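Local structure of beta-1,4-galactanase (1HJS) at residues Leu2-Asp8 with Val291-Glu297; Lys174-His178 with Glu240-Glu245. The protein hydrolyses the beta-1,4-galactosidic linkages of type I arabinogalactans, as a family 53 glycoside hydrolase of clan GH-A. All coordinates share one frame; numbering follows the deposited sequence.

Interaction 1: residues Leu2-Asp8 with Val291-Glu297; sequences LTYRGVD and VGLFYWE. With SO4 (sulfate ion), chain H.
The first and last strands of the (beta/alpha)8 barrel close the cylinder: Tyr4 to Asp8 pair in parallel with Gly292 to Trp296, their axes 22° apart. Tyr4 N, Gly6 N and Asp8 N donate to the carbonyls of Val291, Leu293 and Tyr295, while Leu293 N and Tyr295 N answer to Tyr4 O and Gly6 O. Gly6 N lies over one face of the Phe294 ring, toward its rim; a CB on Gly6 would clash with Phe294 CE2. Phe294 CZ meets Tyr4 CB at 3.8 Å. Val291 CG2 meets the Tyr4 ring edge. On the helix-facing side Leu2 CD1 rests 3.7 Å from Leu293 CB. Arg5 NH2 donates to sulfate O3 at 2.6 Å, the ion probably coming from the crystallisation liquor. Near the catalytic end, Asp8 CG stands anti to the backbone N (chi1 -177°), alongside the indole, with CB 3.5 Å from Trp296 CD1. One water donates to Asp8 OD2 (2.6 Å) and accepts from Trp296 NE1 (3.0 Å). Asp8 OD1 and Glu297 OE2 approach to 3.7 Å; Ser10 OG bonds Asp8 OD1, Ser11 OG bonds Glu297 OE1, and salt bridges from OD2 to Arg45 and OE2 to Arg47 probably offset the repulsion between these buried carboxylates.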
ATOM      1  N   LEU A   2       5.133 -11.417 -11.664  1.00 21.49           N
ATOM      2  CA  LEU A   2       4.171 -10.724 -10.813  1.00 19.69           C
ATOM      3  C   LEU A   2       2.912 -10.312 -11.561  1.00 18.58           C
ATOM      4  O   LEU A   2       2.973  -9.866 -12.706  1.00 18.50           O
ATOM      5  CB  LEU A   2       4.800  -9.469 -10.201  1.00 18.96           C
ATOM      6  CG  LEU A   2       5.915  -9.646  -9.175  1.00 18.78           C
ATOM      7  CD1 LEU A   2       6.427  -8.273  -8.755  1.00 18.84           C
ATOM      8  CD2 LEU A   2       5.391 -10.420  -7.970  1.00 18.35           C
ATOM      9  N   THR A   3       1.771 -10.450 -10.901  1.00 17.11           N
ATOM     10  CA  THR A   3       0.504 -10.064 -11.497  1.00 16.10           C
ATOM     11  C   THR A   3       0.385  -8.549 -11.409  1.00 15.20           C
ATOM     12  O   THR A   3      -0.026  -7.883 -12.361  1.00 14.35           O
ATOM     13  CB  THR A   3      -0.675 -10.701 -10.744  1.00 16.50           C
ATOM     14  OG1 THR A   3      -0.622 -12.121 -10.905  1.00 17.20           O
ATOM     15  CG2 THR A   3      -2.004 -10.178 -11.276  1.00 16.54           C
ATOM     16  N   TYR A   4       0.768  -8.014 -10.254  1.00 13.89           N
ATOM     17  CA  TYR A   4       0.698  -6.578 -10.016  1.00 13.73           C
ATOM     18  C   TYR A   4       2.082  -5.961  -9.918  1.00 13.07           C
ATOM     19  O   TYR A   4       2.853  -6.292  -9.020  1.00 12.80           O
ATOM     20  CB  TYR A   4      -0.061  -6.301  -8.718  1.00 13.42           C
ATOM     21  CG  TYR A   4      -1.421  -6.962  -8.658  1.00 14.25           C
ATOM     22  CD1 TYR A   4      -2.519  -6.418  -9.329  1.00 14.57           C
ATOM     23  CD2 TYR A   4      -1.596  -8.160  -7.968  1.00 14.51           C
ATOM     24  CE1 TYR A   4      -3.760  -7.060  -9.315  1.00 14.84           C
ATOM     25  CE2 TYR A   4      -2.828  -8.808  -7.950  1.00 14.92           C
ATOM     26  CZ  TYR A   4      -3.903  -8.256  -8.629  1.00 14.99           C
ATOM     27  OH  TYR A   4      -5.106  -8.914  -8.634  1.00 15.03           O
ATOM     28  N   ARG A   5       2.392  -5.081 -10.861  1.00 12.64           N
ATOM     29  CA  ARG A   5       3.666  -4.371 -10.869  1.00 12.48           C
ATOM     30  C   ARG A   5       3.229  -2.933 -10.653  1.00 11.78           C
ATOM     31  O   ARG A   5       2.786  -2.272 -11.590  1.00 12.10           O
ATOM     32  CB  ARG A   5       4.359  -4.503 -12.230  1.00 12.83           C
ATOM     33  CG  ARG A   5       4.698  -5.930 -12.643  1.00 13.75           C
ATOM     34  CD  ARG A   5       5.491  -5.935 -13.948  1.00 14.77           C
ATOM     35  NE  ARG A   5       4.766  -5.246 -15.014  1.00 14.93           N
ATOM     36  CZ  ARG A   5       3.787  -5.792 -15.728  1.00 15.83           C
ATOM     37  NH1 ARG A   5       3.417  -7.046 -15.503  1.00 15.94           N
ATOM     38  NH2 ARG A   5       3.163  -5.079 -16.655  1.00 16.11           N
ATOM     39  N   GLY A   6       3.326  -2.439  -9.426  1.00 11.66           N
ATOM     40  CA  GLY A   6       2.870  -1.082  -9.212  1.00 11.76           C
ATOM     41  C   GLY A   6       3.643  -0.133  -8.328  1.00 11.57           C
ATOM     42  O   GLY A   6       4.728  -0.433  -7.825  1.00 11.27           O
ATOM     43  N   VAL A   7       3.055   1.046  -8.171  1.00 10.93           N
ATOM     44  CA  VAL A   7       3.608   2.093  -7.335  1.00 11.11           C
ATOM     45  C   VAL A   7       2.423   2.791  -6.695  1.00 11.30           C
ATOM     46  O   VAL A   7       1.298   2.730  -7.208  1.00 11.73           O
ATOM     47  CB  VAL A   7       4.398   3.154  -8.158  1.00 10.96           C
ATOM     48  CG1 VAL A   7       5.491   2.487  -8.970  1.00 10.29           C
ATOM     49  CG2 VAL A   7       3.443   3.940  -9.068  1.00 11.33           C
ATOM     50  N   ASP A   8       2.667   3.426  -5.559  1.00 10.97           N
ATOM     51  CA  ASP A   8       1.635   4.198  -4.899  1.00 10.34           C
ATOM     52  C   ASP A   8       1.931   5.609  -5.422  1.00 10.42           C
ATOM     53  O   ASP A   8       3.014   6.144  -5.181  1.00 10.41           O
ATOM     54  CB  ASP A   8       1.808   4.140  -3.381  1.00  9.71           C
ATOM     55  CG  ASP A   8       0.703   4.869  -2.642  1.00  8.65           C
ATOM     56  OD1 ASP A   8       0.433   6.040  -2.974  1.00  8.90           O
ATOM     57  OD2 ASP A   8       0.113   4.275  -1.715  1.00  8.93           O
ATOM     58  N   VAL A 291       1.902 -12.477  -5.583  1.00 12.21           N
ATOM     59  CA  VAL A 291       1.489 -11.847  -6.830  1.00 11.99           C
ATOM     60  C   VAL A 291       1.759 -10.368  -7.069  1.00 12.12           C
ATOM     61  O   VAL A 291       1.494  -9.875  -8.167  1.00 11.59           O
ATOM     62  CB  VAL A 291      -0.019 -12.062  -7.040  1.00 12.31           C
ATOM     63  CG1 VAL A 291      -0.331 -13.542  -7.067  1.00 12.80           C
ATOM     64  CG2 VAL A 291      -0.796 -11.383  -5.921  1.00 11.82           C
ATOM     65  N   GLY A 292       2.274  -9.647  -6.084  1.00 11.80           N
ATOM     66  CA  GLY A 292       2.492  -8.231  -6.332  1.00 12.14           C
ATOM     67  C   GLY A 292       3.559  -7.497  -5.547  1.00 12.10           C
ATOM     68  O   GLY A 292       3.996  -7.933  -4.480  1.00 12.31           O
ATOM     69  N   LEU A 293       3.975  -6.366  -6.107  1.00 12.08           N
ATOM     70  CA  LEU A 293       4.971  -5.497  -5.495  1.00 12.27           C
ATOM     71  C   LEU A 293       4.609  -4.066  -5.851  1.00 12.01           C
ATOM     72  O   LEU A 293       4.354  -3.757  -7.017  1.00 12.50           O
ATOM     73  CB  LEU A 293       6.375  -5.819  -6.015  1.00 13.14           C
ATOM     74  CG  LEU A 293       7.528  -4.980  -5.441  1.00 14.50           C
ATOM     75  CD1 LEU A 293       8.845  -5.697  -5.664  1.00 15.58           C
ATOM     76  CD2 LEU A 293       7.562  -3.605  -6.099  1.00 15.49           C
ATOM     77  N   PHE A 294       4.574  -3.198  -4.846  1.00 11.55           N
ATOM     78  CA  PHE A 294       4.266  -1.790  -5.067  1.00 10.59           C
ATOM     79  C   PHE A 294       5.322  -0.899  -4.434  1.00 10.78           C
ATOM     80  O   PHE A 294       5.562  -0.981  -3.231  1.00 10.80           O
ATOM     81  CB  PHE A 294       2.905  -1.430  -4.471  1.00 10.31           C
ATOM     82  CG  PHE A 294       1.739  -2.057  -5.186  1.00 10.29           C
ATOM     83  CD1 PHE A 294       1.435  -3.402  -5.004  1.00 10.23           C
ATOM     84  CD2 PHE A 294       0.948  -1.296  -6.042  1.00 10.76           C
ATOM     85  CE1 PHE A 294       0.352  -3.989  -5.673  1.00 11.09           C
ATOM     86  CE2 PHE A 294      -0.138  -1.869  -6.717  1.00 11.01           C
ATOM     87  CZ  PHE A 294      -0.434  -3.219  -6.530  1.00 10.40           C
ATOM     88  N   TYR A 295       5.948  -0.050  -5.243  1.00 10.25           N
ATOM     89  CA  TYR A 295       6.957   0.879  -4.738  1.00 10.18           C
ATOM     90  C   TYR A 295       6.186   2.061  -4.159  1.00 10.25           C
ATOM     91  O   TYR A 295       5.229   2.530  -4.775  1.00 11.06           O
ATOM     92  CB  TYR A 295       7.859   1.370  -5.872  1.00  9.86           C
ATOM     93  CG  TYR A 295       9.117   2.041  -5.369  1.00  9.85           C
ATOM     94  CD1 TYR A 295      10.267   1.296  -5.108  1.00  9.40           C
ATOM     95  CD2 TYR A 295       9.141   3.406  -5.099  1.00  9.78           C
ATOM     96  CE1 TYR A 295      11.411   1.895  -4.589  1.00  9.66           C
ATOM     97  CE2 TYR A 295      10.288   4.021  -4.575  1.00  9.89           C
ATOM     98  CZ  TYR A 295      11.414   3.256  -4.323  1.00  9.76           C
ATOM     99  OH  TYR A 295      12.538   3.837  -3.795  1.00 10.14           O
ATOM    100  N   TRP A 296       6.586   2.562  -2.996  1.00  9.80           N
ATOM    101  CA  TRP A 296       5.841   3.666  -2.400  1.00 10.28           C
ATOM    102  C   TRP A 296       6.288   5.076  -2.772  1.00 10.54           C
ATOM    103  O   TRP A 296       7.423   5.475  -2.492  1.00 11.00           O
ATOM    104  CB  TRP A 296       5.831   3.545  -0.872  1.00  9.81           C
ATOM    105  CG  TRP A 296       4.786   4.415  -0.228  1.00  9.54           C
ATOM    106  CD1 TRP A 296       3.431   4.281  -0.336  1.00  9.58           C
ATOM    107  CD2 TRP A 296       5.008   5.569   0.595  1.00  9.96           C
ATOM    108  NE1 TRP A 296       2.795   5.277   0.367  1.00  9.84           N
ATOM    109  CE2 TRP A 296       3.740   6.082   0.948  1.00  9.89           C
ATOM    110  CE3 TRP A 296       6.157   6.220   1.069  1.00  9.86           C
ATOM    111  CZ2 TRP A 296       3.586   7.219   1.755  1.00  9.83           C
ATOM    112  CZ3 TRP A 296       6.005   7.351   1.867  1.00  9.76           C
ATOM    113  CH2 TRP A 296       4.729   7.840   2.202  1.00  9.32           C
ATOM    114  N   GLU A 297       5.380   5.819  -3.407  1.00 10.35           N
ATOM    115  CA  GLU A 297       5.605   7.216  -3.784  1.00 10.26           C
ATOM    116  C   GLU A 297       6.916   7.544  -4.505  1.00 10.02           C
ATOM    117  O   GLU A 297       7.684   8.407  -4.068  1.00 10.55           O
ATOM    118  CB  GLU A 297       5.469   8.082  -2.530  1.00 10.42           C
ATOM    119  CG  GLU A 297       4.045   8.143  -1.991  1.00 10.66           C
ATOM    120  CD  GLU A 297       3.162   9.089  -2.797  1.00 12.12           C
ATOM    121  OE1 GLU A 297       3.615   9.578  -3.853  1.00 10.82           O
ATOM    122  OE2 GLU A 297       2.016   9.339  -2.377  1.00 11.85           O
TER
HETATM  123  S   SO4 H 703       0.216  -7.080 -17.772  1.00 57.00           S
HETATM  124  O1  SO4 H 703       0.320  -8.103 -19.027  1.00 57.37           O
HETATM  125  O2  SO4 H 703       0.397  -7.914 -16.601  1.00 57.12           O
HETATM  126  O3  SO4 H 703       1.118  -6.149 -17.885  1.00 57.19           O
HETATM  127  O4  SO4 H 703      -1.149  -6.631 -17.831  1.00 57.45           O
HETATM  128  O   HOH W   1      -0.229   5.633   0.529  1.00 11.78           O

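Interaction 2: residues Lys174-His178 with Glu240-Glu245; sequences KIMIH and EIAVVE
Lys174 and Glu240 form the charged pair of this contact, a salt bridge across the barrel interior between strands that are not neighbours in the sheet. Lys174 NZ donates to Glu240 OE1 at 2.7 Å, where OE1 offers its syn lone pair, on the side of the other oxygen. The lysine chain is extended beyond CG and meets the glutamate at about a right angle, its CD and CE also lying against OE1. NZ has a second partner in Tyr4 OH, so an alanine here would probably leave the Glu240 carboxylate without its positive mate and the tyrosine hydroxyl without this bond.

Apolar packing follows further along. Met176 lays both SD and CE against Val244 CG1, CE at 3.6 Å, and CE also comes 4.4 Å from Ala242 CB.

The aromatic contact is a CH-pi interaction. Val244 CG2 stands over the centre of the His178 ring, 3.4 Å from its centroid and 14° off the normal, while CG1 serves the methionine; one valine thus packs against two side chains. Glu245 OE2, of the probable nucleophile, comes to the ring's edge near CE1 (3.9 Å), with carboxylate and ring planes 67° apart. Ser212 takes up His178 NE2, and Arg45 and Tyr214 hold the two oxygens of Glu245.

The strand axes, 9.2 Å apart at closest and inclined at 56°, flank strand 208-212, whose Met208 touches Lys174, Met176 and Glu240; Tyr77 of strand 75-80 packs on Met176 and Val244.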
ATOM      1  N   LYS A 174     -10.293  -7.540  -5.106  1.00 14.38           N
ATOM      2  CA  LYS A 174      -9.764  -8.521  -4.178  1.00 14.03           C
ATOM      3  C   LYS A 174      -9.662  -7.737  -2.871  1.00 13.77           C
ATOM      4  O   LYS A 174      -9.243  -6.574  -2.869  1.00 13.01           O
ATOM      5  CB  LYS A 174      -8.383  -8.998  -4.629  1.00 14.92           C
ATOM      6  CG  LYS A 174      -8.425  -9.887  -5.865  1.00 15.74           C
ATOM      7  CD  LYS A 174      -7.027 -10.288  -6.309  1.00 16.96           C
ATOM      8  CE  LYS A 174      -7.074 -11.227  -7.512  1.00 17.99           C
ATOM      9  NZ  LYS A 174      -5.705 -11.521  -8.033  1.00 17.84           N
ATOM     10  N   ILE A 175     -10.061  -8.353  -1.764  1.00 12.56           N
ATOM     11  CA  ILE A 175     -10.009  -7.674  -0.476  1.00 12.65           C
ATOM     12  C   ILE A 175      -8.710  -8.009   0.242  1.00 12.39           C
ATOM     13  O   ILE A 175      -8.363  -9.176   0.422  1.00 12.49           O
ATOM     14  CB  ILE A 175     -11.219  -8.059   0.390  1.00 12.37           C
ATOM     15  CG1 ILE A 175     -12.505  -7.640  -0.329  1.00 13.50           C
ATOM     16  CG2 ILE A 175     -11.130  -7.378   1.747  1.00 12.29           C
ATOM     17  CD1 ILE A 175     -13.778  -8.110   0.342  1.00 14.18           C
ATOM     18  N   MET A 176      -7.993  -6.971   0.656  1.00 12.39           N
ATOM     19  CA  MET A 176      -6.706  -7.156   1.316  1.00 11.82           C
ATOM     20  C   MET A 176      -6.602  -6.616   2.733  1.00 11.26           C
ATOM     21  O   MET A 176      -7.190  -5.592   3.065  1.00 11.05           O
ATOM     22  CB  MET A 176      -5.611  -6.497   0.473  1.00 12.49           C
ATOM     23  CG  MET A 176      -4.254  -6.407   1.163  1.00 12.68           C
ATOM     24  SD  MET A 176      -3.110  -5.368   0.234  1.00 14.01           S
ATOM     25  CE  MET A 176      -2.682  -6.459  -1.102  1.00 13.35           C
ATOM     26  N   ILE A 177      -5.852  -7.336   3.563  1.00 11.43           N
ATOM     27  CA  ILE A 177      -5.566  -6.919   4.929  1.00 10.45           C
ATOM     28  C   ILE A 177      -4.075  -6.624   4.851  1.00 10.67           C
ATOM     29  O   ILE A 177      -3.292  -7.446   4.364  1.00 10.40           O
ATOM     30  CB  ILE A 177      -5.854  -8.030   5.958  1.00 10.94           C
ATOM     31  CG1 ILE A 177      -7.369  -8.166   6.144  1.00 10.52           C
ATOM     32  CG2 ILE A 177      -5.190  -7.697   7.290  1.00 10.66           C
ATOM     33  CD1 ILE A 177      -7.789  -9.297   7.080  1.00 12.12           C
ATOM     34  N   HIS A 178      -3.694  -5.442   5.321  1.00 10.43           N
ATOM     35  CA  HIS A 178      -2.318  -4.977   5.243  1.00 10.60           C
ATOM     36  C   HIS A 178      -1.654  -4.704   6.592  1.00 10.53           C
ATOM     37  O   HIS A 178      -2.123  -3.873   7.366  1.00 10.39           O
ATOM     38  CB  HIS A 178      -2.302  -3.699   4.387  1.00 10.31           C
ATOM     39  CG  HIS A 178      -0.985  -2.985   4.356  1.00 10.15           C
ATOM     40  ND1 HIS A 178      -0.881  -1.640   4.068  1.00 10.18           N
ATOM     41  CD2 HIS A 178       0.279  -3.424   4.566  1.00 10.58           C
ATOM     42  CE1 HIS A 178       0.391  -1.281   4.105  1.00 10.26           C
ATOM     43  NE2 HIS A 178       1.114  -2.345   4.405  1.00  9.37           N
ATOM     44  N   GLU A 240      -3.419 -14.819  -1.431  1.00 15.19           N
ATOM     45  CA  GLU A 240      -2.492 -14.196  -2.368  1.00 15.39           C
ATOM     46  C   GLU A 240      -1.676 -13.227  -1.528  1.00 14.33           C
ATOM     47  O   GLU A 240      -2.194 -12.623  -0.592  1.00 14.32           O
ATOM     48  CB  GLU A 240      -3.233 -13.451  -3.478  1.00 16.93           C
ATOM     49  CG  GLU A 240      -3.986 -14.367  -4.428  1.00 19.36           C
ATOM     50  CD  GLU A 240      -4.269 -13.709  -5.768  1.00 20.70           C
ATOM     51  OE1 GLU A 240      -4.731 -12.552  -5.773  1.00 21.61           O
ATOM     52  OE2 GLU A 240      -4.030 -14.353  -6.813  1.00 22.27           O
ATOM     53  N   ILE A 241      -0.400 -13.082  -1.861  1.00 13.50           N
ATOM     54  CA  ILE A 241       0.490 -12.227  -1.089  1.00 12.89           C
ATOM     55  C   ILE A 241       1.169 -11.134  -1.906  1.00 12.78           C
ATOM     56  O   ILE A 241       1.503 -11.330  -3.074  1.00 12.71           O
ATOM     57  CB  ILE A 241       1.563 -13.099  -0.409  1.00 13.23           C
ATOM     58  CG1 ILE A 241       0.894 -13.978   0.651  1.00 14.02           C
ATOM     59  CG2 ILE A 241       2.673 -12.238   0.175  1.00 12.64           C
ATOM     60  CD1 ILE A 241       1.756 -15.120   1.120  1.00 15.32           C
ATOM     61  N   ALA A 242       1.373  -9.981  -1.279  1.00 12.43           N
ATOM     62  CA  ALA A 242       2.027  -8.872  -1.959  1.00 11.97           C
ATOM     63  C   ALA A 242       2.755  -7.927  -1.017  1.00 11.53           C
ATOM     64  O   ALA A 242       2.349  -7.723   0.131  1.00 11.34           O
ATOM     65  CB  ALA A 242       1.004  -8.081  -2.774  1.00 12.44           C
ATOM     66  N   VAL A 243       3.850  -7.364  -1.514  1.00 10.93           N
ATOM     67  CA  VAL A 243       4.600  -6.369  -0.768  1.00 10.17           C
ATOM     68  C   VAL A 243       3.943  -5.118  -1.333  1.00  9.69           C
ATOM     69  O   VAL A 243       4.128  -4.792  -2.506  1.00  9.26           O
ATOM     70  CB  VAL A 243       6.098  -6.393  -1.128  1.00  9.49           C
ATOM     71  CG1 VAL A 243       6.790  -5.160  -0.554  1.00  9.19           C
ATOM     72  CG2 VAL A 243       6.745  -7.662  -0.564  1.00  9.52           C
ATOM     73  N   VAL A 244       3.157  -4.438  -0.509  1.00  9.55           N
ATOM     74  CA  VAL A 244       2.423  -3.265  -0.963  1.00  9.69           C
ATOM     75  C   VAL A 244       3.095  -1.918  -0.729  1.00  9.90           C
ATOM     76  O   VAL A 244       2.577  -0.883  -1.142  1.00  9.90           O
ATOM     77  CB  VAL A 244       1.005  -3.264  -0.353  1.00  8.93           C
ATOM     78  CG1 VAL A 244       0.302  -4.553  -0.732  1.00  9.10           C
ATOM     79  CG2 VAL A 244       1.072  -3.144   1.163  1.00  9.16           C
ATOM     80  N   GLU A 245       4.249  -1.939  -0.073  1.00  9.90           N
ATOM     81  CA  GLU A 245       5.022  -0.726   0.180  1.00 10.81           C
ATOM     82  C   GLU A 245       6.490  -1.100   0.319  1.00 10.98           C
ATOM     83  O   GLU A 245       6.826  -2.026   1.053  1.00 10.92           O
ATOM     84  CB  GLU A 245       4.568  -0.026   1.467  1.00 11.64           C
ATOM     85  CG  GLU A 245       3.354   0.883   1.310  1.00 13.09           C
ATOM     86  CD  GLU A 245       3.106   1.745   2.536  1.00 14.00           C
ATOM     87  OE1 GLU A 245       4.097   2.165   3.180  1.00 13.90           O
ATOM     88  OE2 GLU A 245       1.928   2.020   2.849  1.00 14.29           O
TER

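Overall arrangement
From the N terminus, strand 4-8 opens the barrel, and the chain runs through almost the whole fold before strand 290-296 returns to pair with it: interaction 1 closes this long loop of 282 residues. Interaction 2 falls within that loop, joining strands 174-179 and 240-245 after 61 intervening residues; the two loops nest and do not cross. Interaction 1 seals the wall of the barrel, whereas interaction 2 spans its interior. Their centres lie about 10 Å apart. They meet along neighbouring strands 240-245 and 290-296, where Val291 N probably bonds to Ile241 O, Gly292 O packs on Ala242 CB and Phe294 CB packs on Val244 O.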